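Local coordinates for protein alpha-1,2-mannosyltransferase (Ktr4), putative (PDB 7BOP) that is a putative fungal glycosyltransferase of the GT-A class that holds guanosine-5'-diphosphate and a manganese ion in its pocket, at residues K239-A244 with F300-R305; M177-P182 with E294-Y299; E113-T118 with C126-V131. One frame throughout, in Å; residues are numbered along the deposited sequence.

Contact 1 (K239-A244 with F300-R305); sequences KKFLAA and FNHLDR
K240, whose NZ is salt-bridged to E237 of the same helix, sets its CB against the imidazole of H302, 4.2 Å from H302 NE2. No hydrogen bond spans the two segments, and what holds the imidazole here is packing. F241 CB sits squarely over one face of the H302 ring, 3.8 Å from the centroid and 4° off the normal, a CH-pi contact that covers the centre of the five-membered ring. With CG anti to the backbone N in both F241 and H302, the two side chains run past each other in opposite senses. F241 CD1 thereby comes to 3.6 Å from H302 CB, and the phenyl ring lies beside the root of the histidine side chain. The ring planes are inclined by 59°, an oblique pair. K240 NZ lies 5.5 Å from H302 NE2, not in contact, while E237 touches the histidine as well as pairing with the lysine. The buried phenylalanine and the partly exposed histidine form a small, mainly apolar interface between two helices, 234-244 and 294-306, at the periphery of the GT-A fold.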
loop_
_atom_site.group_PDB
_atom_site.type_symbol
_atom_site.label_atom_id
_atom_site.label_comp_id
_atom_site.label_asym_id
_atom_site.label_seq_id
_atom_site.Cartn_x
_atom_site.Cartn_y
_atom_site.Cartn_z
ATOM N N LYS A 239 17.272 0.110 -12.733
ATOM C CA LYS A 239 18.350 -0.685 -13.340
ATOM C C LYS A 239 19.745 -0.089 -13.104
ATOM O O LYS A 239 20.703 -0.838 -12.914
ATOM C CB LYS A 239 18.109 -0.889 -14.832
ATOM C CG LYS A 239 17.008 -1.896 -15.135
ATOM C CD LYS A 239 16.557 -1.810 -16.592
ATOM C CE LYS A 239 17.605 -2.299 -17.547
ATOM N NZ LYS A 239 17.146 -2.212 -18.949
ATOM N N LYS A 240 19.844 1.240 -13.119
ATOM C CA LYS A 240 21.087 1.937 -12.774
ATOM C C LYS A 240 21.510 1.639 -11.331
ATOM O O LYS A 240 22.667 1.301 -11.064
ATOM C CB LYS A 240 20.944 3.451 -12.982
ATOM C CG LYS A 240 20.859 3.859 -14.454
ATOM C CD LYS A 240 20.347 5.271 -14.635
ATOM C CE LYS A 240 21.311 6.316 -14.099
ATOM N NZ LYS A 240 20.794 7.703 -14.284
ATOM N N PHE A 241 20.555 1.743 -10.409
ATOM C CA PHE A 241 20.799 1.396 -9.019
ATOM C C PHE A 241 21.285 -0.048 -8.851
ATOM O O PHE A 241 22.248 -0.307 -8.107
ATOM C CB PHE A 241 19.535 1.624 -8.193
ATOM C CG PHE A 241 19.701 1.282 -6.750
ATOM C CD1 PHE A 241 20.425 2.120 -5.918
ATOM C CD2 PHE A 241 19.161 0.110 -6.230
ATOM C CE1 PHE A 241 20.595 1.811 -4.580
ATOM C CE2 PHE A 241 19.340 -0.213 -4.894
ATOM C CZ PHE A 241 20.046 0.648 -4.064
ATOM N N LEU A 242 20.623 -0.983 -9.536
ATOM C CA LEU A 242 20.998 -2.391 -9.456
ATOM C C LEU A 242 22.401 -2.652 -10.008
ATOM O O LEU A 242 23.153 -3.424 -9.413
ATOM C CB LEU A 242 19.988 -3.297 -10.168
ATOM C CG LEU A 242 18.593 -3.442 -9.554
ATOM C CD1 LEU A 242 17.694 -4.182 -10.519
ATOM C CD2 LEU A 242 18.630 -4.162 -8.215
ATOM N N ALA A 243 22.753 -2.010 -11.120
ATOM C CA ALA A 243 24.099 -2.154 -11.702
ATOM C C ALA A 243 25.193 -1.661 -10.746
ATOM O O ALA A 243 26.276 -2.238 -10.697
ATOM C CB ALA A 243 24.187 -1.431 -13.038
ATOM N N ALA A 244 24.893 -0.613 -9.985
ATOM C CA ALA A 244 25.792 -0.106 -8.949
ATOM C C ALA A 244 25.815 -0.947 -7.661
ATOM O O ALA A 244 26.765 -0.840 -6.882
ATOM C CB ALA A 244 25.438 1.335 -8.617
ATOM N N PHE A 300 15.594 4.010 -2.172
ATOM C CA PHE A 300 14.842 5.244 -2.037
ATOM C C PHE A 300 15.736 6.470 -2.259
ATOM O O PHE A 300 15.373 7.375 -3.004
ATOM C CB PHE A 300 14.120 5.387 -0.690
ATOM C CG PHE A 300 13.652 6.784 -0.452
ATOM C CD1 PHE A 300 12.562 7.280 -1.156
ATOM C CD2 PHE A 300 14.372 7.649 0.368
ATOM C CE1 PHE A 300 12.150 8.596 -0.998
ATOM C CE2 PHE A 300 13.965 8.970 0.532
ATOM C CZ PHE A 300 12.852 9.442 -0.154
ATOM N N ASN A 301 16.895 6.504 -1.599
ATOM C CA ASN A 301 17.785 7.658 -1.724
ATOM C C ASN A 301 18.278 7.866 -3.146
ATOM O O ASN A 301 18.387 9.007 -3.584
ATOM C CB ASN A 301 18.960 7.578 -0.751
ATOM C CG ASN A 301 18.532 7.811 0.681
ATOM O OD1 ASN A 301 17.732 8.701 0.960
ATOM N ND2 ASN A 301 19.062 7.019 1.593
ATOM N N HIS A 302 18.559 6.776 -3.856
ATOM C CA HIS A 302 18.880 6.850 -5.278
ATOM C C HIS A 302 17.755 7.534 -6.079
ATOM O O HIS A 302 17.998 8.469 -6.857
ATOM C CB HIS A 302 19.126 5.449 -5.833
ATOM C CG HIS A 302 19.441 5.431 -7.291
ATOM N ND1 HIS A 302 18.464 5.400 -8.265
ATOM C CD2 HIS A 302 20.621 5.471 -7.944
ATOM C CE1 HIS A 302 19.033 5.418 -9.455
ATOM N NE2 HIS A 302 20.343 5.453 -9.291
ATOM N N LEU A 303 16.526 7.074 -5.875
ATOM C CA LEU A 303 15.361 7.670 -6.553
ATOM C C LEU A 303 15.172 9.139 -6.163
ATOM O O LEU A 303 14.821 9.987 -6.997
ATOM C CB LEU A 303 14.094 6.881 -6.227
ATOM C CG LEU A 303 14.020 5.425 -6.688
ATOM C CD1 LEU A 303 12.651 4.881 -6.287
ATOM C CD2 LEU A 303 14.264 5.244 -8.190
ATOM N N ASP A 304 15.425 9.435 -4.892
ATOM C CA ASP A 304 15.298 10.801 -4.365
ATOM C C ASP A 304 16.259 11.777 -5.068
ATOM O O ASP A 304 15.871 12.892 -5.435
ATOM C CB ASP A 304 15.560 10.800 -2.844
ATOM C CG ASP A 304 14.856 11.935 -2.115
ATOM O OD1 ASP A 304 13.838 12.445 -2.614
ATOM O OD2 ASP A 304 15.305 12.318 -1.013
ATOM N N ARG A 305 17.502 11.336 -5.253
ATOM C CA ARG A 305 18.513 12.111 -5.977
ATOM C C ARG A 305 18.251 12.185 -7.490
ATOM O O ARG A 305 18.621 13.170 -8.124
ATOM C CB ARG A 305 19.917 11.557 -5.702
ATOM C CG ARG A 305 20.328 11.666 -4.236
ATOM C CD ARG A 305 21.767 11.223 -3.998
ATOM N NE ARG A 305 22.053 9.826 -4.389
ATOM C CZ ARG A 305 22.038 8.750 -3.580
ATOM N NH1 ARG A 305 21.747 8.838 -2.278
ATOM N NH2 ARG A 305 22.316 7.554 -4.084
#

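Contact 2 (M177-P182 with E294-Y299); sequences MFYKHP and EQYDAY
Y179 carries its ring from the 3-10 turn after helix 165-177 to the flank of helix 294-306, where it meets Y296 and D297. At CB the chain turns so that CG lies between the backbone N and the carbonyl carbon (chi1 57°), and the ring is directed at the helix. Its two sides then find different neighbours. Y179 CE2 packs against Y296 CE1 at 3.9 Å, whereas Y179 CE1 lies 3.4 Å from D297 OD1, an oxygen near the plane of the phenol ring. CZ sits between the same two residues. At the tip, Y179 OH donates a hydrogen bond of 2.7 Å to D297 OD1, and it also rests at the edge of the Y296 ring, 3.5 Å from Y296 CE1.

D297 OD1 is gripped twice. The phenol arrives on its anti side, 16° out of the carboxylate plane, and K180 NZ takes the syn lone pair of D297 OD1, 2.9 Å away, in a salt bridge. Phenol ring and carboxylate are turned nearly perpendicular, at 82°. The lysine comes from the opposite direction to D297, its chain extended until a bend at chi4 brings the ammonium to the acid; the same NZ is hydrogen-bonded to G176 O, so it joins the end of helix 165-177 to D297. Two donors on one oxygen would be expected to favour the charged form of the aspartate.

Y296 reaches back in turn, its OH hydrogen-bonded to S175 O, while Y179 also touches L288 and F291 of helix 288-292. The turn that follows helix 165-177 thus packs against the first turn of helix 294-306, while V319 and H320 of helix 316-327 also touch Y296.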
loop_
_atom_site.group_PDB
_atom_site.type_symbol
_atom_site.label_atom_id
_atom_site.label_comp_id
_atom_site.label_asym_id
_atom_site.label_seq_id
_atom_site.Cartn_x
_atom_site.Cartn_y
_atom_site.Cartn_z
ATOM N N MET A 177 10.028 8.293 3.817
ATOM C CA MET A 177 10.073 9.110 5.030
ATOM C C MET A 177 9.239 8.604 6.199
ATOM O O MET A 177 9.650 8.797 7.347
ATOM C CB MET A 177 9.670 10.552 4.709
ATOM C CG MET A 177 10.534 11.233 3.652
ATOM S SD MET A 177 12.280 11.261 4.103
ATOM C CE MET A 177 12.991 12.031 2.665
ATOM N N PHE A 178 8.092 7.968 5.946
ATOM C CA PHE A 178 7.207 7.547 7.048
ATOM C C PHE A 178 7.925 6.649 8.057
ATOM O O PHE A 178 7.757 6.822 9.266
ATOM C CB PHE A 178 5.893 6.917 6.548
ATOM C CG PHE A 178 5.991 5.461 6.151
ATOM C CD1 PHE A 178 6.514 5.087 4.909
ATOM C CD2 PHE A 178 5.524 4.464 7.001
ATOM C CE1 PHE A 178 6.575 3.748 4.539
ATOM C CE2 PHE A 178 5.596 3.126 6.642
ATOM C CZ PHE A 178 6.118 2.765 5.402
ATOM N N TYR A 179 8.754 5.735 7.554
ATOM C CA TYR A 179 9.508 4.817 8.399
ATOM C C TYR A 179 10.699 5.455 9.148
ATOM O O TYR A 179 11.345 4.776 9.942
ATOM C CB TYR A 179 9.976 3.590 7.613
ATOM C CG TYR A 179 10.831 3.859 6.388
ATOM C CD1 TYR A 179 12.217 3.958 6.482
ATOM C CD2 TYR A 179 10.246 3.953 5.118
ATOM C CE1 TYR A 179 12.994 4.178 5.357
ATOM C CE2 TYR A 179 11.013 4.167 3.983
ATOM C CZ TYR A 179 12.383 4.273 4.101
ATOM O OH TYR A 179 13.140 4.486 2.972
ATOM N N LYS A 180 10.988 6.725 8.864
ATOM C CA LYS A 180 11.976 7.521 9.588
ATOM C C LYS A 180 11.349 8.491 10.583
ATOM O O LYS A 180 12.076 9.216 11.250
ATOM C CB LYS A 180 12.822 8.327 8.597
ATOM C CG LYS A 180 13.643 7.479 7.649
ATOM C CD LYS A 180 14.495 8.373 6.765
ATOM C CE LYS A 180 15.348 7.569 5.803
ATOM N NZ LYS A 180 14.800 7.585 4.415
ATOM N N HIS A 181 10.021 8.530 10.687
ATOM C CA HIS A 181 9.375 9.449 11.618
ATOM C C HIS A 181 9.652 8.998 13.066
ATOM O O HIS A 181 9.540 7.804 13.365
ATOM C CB HIS A 181 7.875 9.541 11.376
ATOM C CG HIS A 181 7.256 10.752 11.997
ATOM N ND1 HIS A 181 7.029 10.846 13.351
ATOM C CD2 HIS A 181 6.837 11.921 11.468
ATOM C CE1 HIS A 181 6.486 12.016 13.631
ATOM N NE2 HIS A 181 6.353 12.687 12.502
ATOM N N PRO A 182 10.030 9.939 13.961
ATOM C CA PRO A 182 10.353 9.556 15.358
ATOM C C PRO A 182 9.262 8.773 16.109
ATOM O O PRO A 182 9.559 7.837 16.835
ATOM C CB PRO A 182 10.598 10.916 16.041
ATOM C CG PRO A 182 11.103 11.789 14.944
ATOM C CD PRO A 182 10.366 11.355 13.696
ATOM N N GLU A 294 19.132 -1.548 4.635
ATOM C CA GLU A 294 20.157 -1.012 3.749
ATOM C C GLU A 294 19.682 -0.949 2.303
ATOM O O GLU A 294 19.813 0.075 1.651
ATOM C CB GLU A 294 21.426 -1.879 3.810
ATOM C CG GLU A 294 22.587 -1.334 2.985
ATOM C CD GLU A 294 23.804 -2.260 2.937
ATOM O OE1 GLU A 294 23.929 -3.167 3.788
ATOM O OE2 GLU A 294 24.636 -2.082 2.021
ATOM N N GLN A 295 19.142 -2.055 1.820
ATOM C CA GLN A 295 18.824 -2.203 0.404
ATOM C C GLN A 295 17.710 -1.245 -0.004
ATOM O O GLN A 295 17.910 -0.396 -0.883
ATOM C CB GLN A 295 18.443 -3.644 0.067
ATOM C CG GLN A 295 19.597 -4.637 0.157
ATOM C CD GLN A 295 19.892 -5.116 1.570
ATOM O OE1 GLN A 295 19.116 -4.894 2.505
ATOM N NE2 GLN A 295 21.047 -5.755 1.737
ATOM N N TYR A 296 16.552 -1.360 0.642
ATOM C CA TYR A 296 15.421 -0.514 0.280
ATOM C C TYR A 296 15.739 0.962 0.463
ATOM O O TYR A 296 15.425 1.783 -0.406
ATOM C CB TYR A 296 14.128 -0.852 1.033
ATOM C CG TYR A 296 13.022 0.065 0.559
ATOM C CD1 TYR A 296 12.810 1.300 1.171
ATOM C CD2 TYR A 296 12.259 -0.256 -0.568
ATOM C CE1 TYR A 296 11.852 2.181 0.704
ATOM C CE2 TYR A 296 11.286 0.616 -1.039
ATOM C CZ TYR A 296 11.086 1.826 -0.394
ATOM O OH TYR A 296 10.144 2.704 -0.848
ATOM N N ASP A 297 16.323 1.321 1.600
ATOM C CA ASP A 297 16.555 2.726 1.861
ATOM C C ASP A 297 17.588 3.327 0.908
ATOM O O ASP A 297 17.459 4.483 0.537
ATOM C CB ASP A 297 16.960 2.975 3.308
ATOM C CG ASP A 297 16.780 4.415 3.710
ATOM O OD1 ASP A 297 15.709 5.008 3.438
ATOM O OD2 ASP A 297 17.720 4.965 4.300
ATOM N N ALA A 298 18.604 2.555 0.521
ATOM C CA ALA A 298 19.551 3.007 -0.514
ATOM C C ALA A 298 18.828 3.229 -1.852
ATOM O O ALA A 298 19.103 4.202 -2.554
ATOM C CB ALA A 298 20.689 2.012 -0.686
ATOM N N TYR A 299 17.899 2.329 -2.179
ATOM C CA TYR A 299 17.051 2.465 -3.370
ATOM C C TYR A 299 16.245 3.751 -3.309
ATOM O O TYR A 299 16.239 4.531 -4.273
ATOM C CB TYR A 299 16.138 1.242 -3.522
ATOM C CG TYR A 299 15.169 1.303 -4.686
ATOM C CD1 TYR A 299 15.631 1.459 -5.993
ATOM C CD2 TYR A 299 13.788 1.175 -4.488
ATOM C CE1 TYR A 299 14.748 1.503 -7.065
ATOM C CE2 TYR A 299 12.900 1.214 -5.562
ATOM C CZ TYR A 299 13.383 1.376 -6.842
ATOM O OH TYR A 299 12.510 1.418 -7.918
#

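Contact 3 (E113-T118 with C126-V131); sequences EFKKRT and CYYEQV
K115 lies over the face of Y128: its CG stands over the centre of the tyrosine ring, 3.6 Å from the Y128 centroid and 4° off its normal, a CH-pi contact. At the rim of that ring the partners differ. F114 CE1 meets Y128 CE1 at 3.8 Å, each ring offering its edge to the other. T118 OG1 lies near the plane of the phenol and accepts a hydrogen bond of 2.7 Å from Y128 OH.

The next shell fixes the threonine oxygen. With OG1 between the backbone N and the carbonyl carbon (chi1 53°), T118 turns its hydroxyl back along the helix, and T118 OG1 donates to F114 O at 2.7 Å. That carbonyl also receives T118 N, the two donors coming from opposite faces of its plane. The hydroxyl therefore relays a short chain of bonds from strand tyrosine to helix backbone. F114 is positioned by a ring stack with F110 and an edge-to-face contact with F104, and its side chain is about 9 Å from the bound guanosine-5'-diphosphate.

The segments run nearly antiparallel, their axes 9.6 Å apart at an angle of 158°. Helix 112-119 is the crossover of a beta-alpha-beta unit, packed on the parallel strands 102-106 and 126-130, with L80 and L83 of helix 80-98 against F114.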
loop_
_atom_site.group_PDB
_atom_site.type_symbol
_atom_site.label_atom_id
_atom_site.label_comp_id
_atom_site.label_asym_id
_atom_site.label_seq_id
_atom_site.Cartn_x
_atom_site.Cartn_y
_atom_site.Cartn_z
ATOM N N GLU A 113 -11.007 19.489 16.871
ATOM C CA GLU A 113 -12.153 18.719 16.368
ATOM C C GLU A 113 -11.705 17.346 15.801
ATOM O O GLU A 113 -12.339 16.327 16.066
ATOM C CB GLU A 113 -12.904 19.515 15.294
ATOM C CG GLU A 113 -14.253 18.930 14.862
ATOM C CD GLU A 113 -14.768 19.483 13.528
ATOM O OE1 GLU A 113 -15.786 18.966 13.023
ATOM O OE2 GLU A 113 -14.167 20.430 12.964
ATOM N N PHE A 114 -10.620 17.342 15.027
ATOM C CA PHE A 114 -10.051 16.101 14.475
ATOM C C PHE A 114 -9.687 15.123 15.598
ATOM O O PHE A 114 -10.046 13.947 15.546
ATOM C CB PHE A 114 -8.812 16.407 13.616
ATOM C CG PHE A 114 -8.219 15.190 12.942
ATOM C CD1 PHE A 114 -7.346 14.342 13.628
ATOM C CD2 PHE A 114 -8.526 14.896 11.613
ATOM C CE1 PHE A 114 -6.800 13.224 13.007
ATOM C CE2 PHE A 114 -7.987 13.778 10.992
ATOM C CZ PHE A 114 -7.125 12.946 11.686
ATOM N N LYS A 115 -8.985 15.621 16.613
ATOM C CA LYS A 115 -8.558 14.777 17.729
ATOM C C LYS A 115 -9.738 14.190 18.500
ATOM O O LYS A 115 -9.722 13.009 18.841
ATOM C CB LYS A 115 -7.646 15.544 18.686
ATOM C CG LYS A 115 -6.323 15.948 18.073
ATOM C CD LYS A 115 -5.572 16.914 18.966
ATOM C CE LYS A 115 -4.338 17.431 18.261
ATOM N NZ LYS A 115 -3.560 18.327 19.149
ATOM N N LYS A 116 -10.754 15.008 18.765
ATOM C CA LYS A 116 -11.920 14.563 19.535
ATOM C C LYS A 116 -12.741 13.521 18.768
ATOM O O LYS A 116 -13.115 12.489 19.319
ATOM C CB LYS A 116 -12.807 15.762 19.917
ATOM C CG LYS A 116 -14.175 15.408 20.499
ATOM C CD LYS A 116 -14.977 16.654 20.872
ATOM C CE LYS A 116 -14.551 17.239 22.214
ATOM N NZ LYS A 116 -14.883 16.348 23.366
ATOM N N ARG A 117 -13.026 13.815 17.504
ATOM C CA ARG A 117 -13.845 12.941 16.674
ATOM C C ARG A 117 -13.173 11.579 16.421
ATOM O O ARG A 117 -13.837 10.556 16.465
ATOM C CB ARG A 117 -14.172 13.624 15.347
ATOM C CG ARG A 117 -15.079 14.844 15.470
ATOM C CD ARG A 117 -16.506 14.473 15.794
ATOM N NE ARG A 117 -17.022 13.403 14.940
ATOM C CZ ARG A 117 -17.371 13.534 13.660
ATOM N NH1 ARG A 117 -17.262 14.700 13.017
ATOM N NH2 ARG A 117 -17.826 12.470 13.009
ATOM N N THR A 118 -11.863 11.577 16.173
ATOM C CA THR A 118 -11.124 10.326 15.936
ATOM C C THR A 118 -11.024 9.440 17.186
ATOM O O THR A 118 -11.324 8.243 17.125
ATOM C CB THR A 118 -9.717 10.584 15.345
ATOM O OG1 THR A 118 -8.985 11.520 16.152
ATOM C CG2 THR A 118 -9.828 11.115 13.925
ATOM N N CYS A 126 -5.004 7.021 20.574
ATOM C CA CYS A 126 -4.754 7.751 19.342
ATOM C C CYS A 126 -3.610 8.721 19.548
ATOM O O CYS A 126 -3.550 9.387 20.580
ATOM C CB CYS A 126 -5.979 8.552 18.929
ATOM S SG CYS A 126 -7.341 7.550 18.334
ATOM N N TYR A 127 -2.732 8.824 18.555
ATOM C CA TYR A 127 -1.625 9.773 18.557
ATOM C C TYR A 127 -1.699 10.652 17.317
ATOM O O TYR A 127 -2.178 10.221 16.248
ATOM C CB TYR A 127 -0.289 9.038 18.610
ATOM C CG TYR A 127 -0.172 8.137 19.815
ATOM C CD1 TYR A 127 0.359 8.608 21.026
ATOM C CD2 TYR A 127 -0.612 6.817 19.759
ATOM C CE1 TYR A 127 0.460 7.774 22.133
ATOM C CE2 TYR A 127 -0.524 5.983 20.864
ATOM C CZ TYR A 127 0.010 6.466 22.046
ATOM O OH TYR A 127 0.090 5.624 23.124
ATOM N N TYR A 128 -1.226 11.887 17.471
ATOM C CA TYR A 128 -1.391 12.937 16.470
ATOM C C TYR A 128 -0.036 13.551 16.208
ATOM O O TYR A 128 0.518 14.220 17.075
ATOM C CB TYR A 128 -2.404 13.969 16.969
ATOM C CG TYR A 128 -3.718 13.316 17.310
ATOM C CD1 TYR A 128 -4.660 13.041 16.313
ATOM C CD2 TYR A 128 -4.003 12.915 18.619
ATOM C CE1 TYR A 128 -5.855 12.402 16.615
ATOM C CE2 TYR A 128 -5.196 12.276 18.932
ATOM C CZ TYR A 128 -6.123 12.023 17.928
ATOM O OH TYR A 128 -7.307 11.402 18.229
ATOM N N GLU A 129 0.518 13.274 15.028
ATOM C CA GLU A 129 1.899 13.620 14.711
ATOM C C GLU A 129 1.964 14.545 13.513
ATOM O O GLU A 129 1.133 14.465 12.593
ATOM C CB GLU A 129 2.708 12.362 14.399
ATOM C CG GLU A 129 2.760 11.352 15.526
ATOM C CD GLU A 129 3.551 11.823 16.729
ATOM O OE1 GLU A 129 4.446 12.676 16.588
ATOM O OE2 GLU A 129 3.290 11.294 17.819
ATOM N N GLN A 130 2.959 15.425 13.524
ATOM C CA GLN A 130 3.216 16.292 12.395
ATOM C C GLN A 130 4.429 15.774 11.660
ATOM O O GLN A 130 5.398 15.338 12.285
ATOM C CB GLN A 130 3.440 17.733 12.841
ATOM C CG GLN A 130 3.303 18.722 11.697
ATOM C CD GLN A 130 3.389 20.169 12.147
ATOM O OE1 GLN A 130 3.762 20.448 13.279
ATOM N NE2 GLN A 130 3.049 21.094 11.251
ATOM N N VAL A 131 4.379 15.826 10.334
ATOM C CA VAL A 131 5.527 15.445 9.518
ATOM C C VAL A 131 6.554 16.580 9.586
ATOM O O VAL A 131 6.199 17.711 9.324
ATOM C CB VAL A 131 5.123 15.213 8.045
ATOM C CG1 VAL A 131 6.354 14.914 7.193
ATOM C CG2 VAL A 131 4.106 14.073 7.951
#

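How the contacts relate
From the N terminus, contact 3 closes first, across a short connection, seven residues between the segments, that leads from helix 112-119 to strand 126-130. The chain then reaches 177-182, which opens contact 2, and later 239-244, which opens contact 1; segments 294-299 and 300-305 close them in that same order, so the two loops cross. Both end on helix 294-306, where they also touch: F241 CZ packs 3.3 Å from Y299 N. Contact 3 precedes both in series but is joined to contact 2 by a probable hydrogen bond, H181 NE2 to Q130 O. The line therefore runs from the beta-alpha-beta unit through segment 177-182 to helices 294-306 and 234-244.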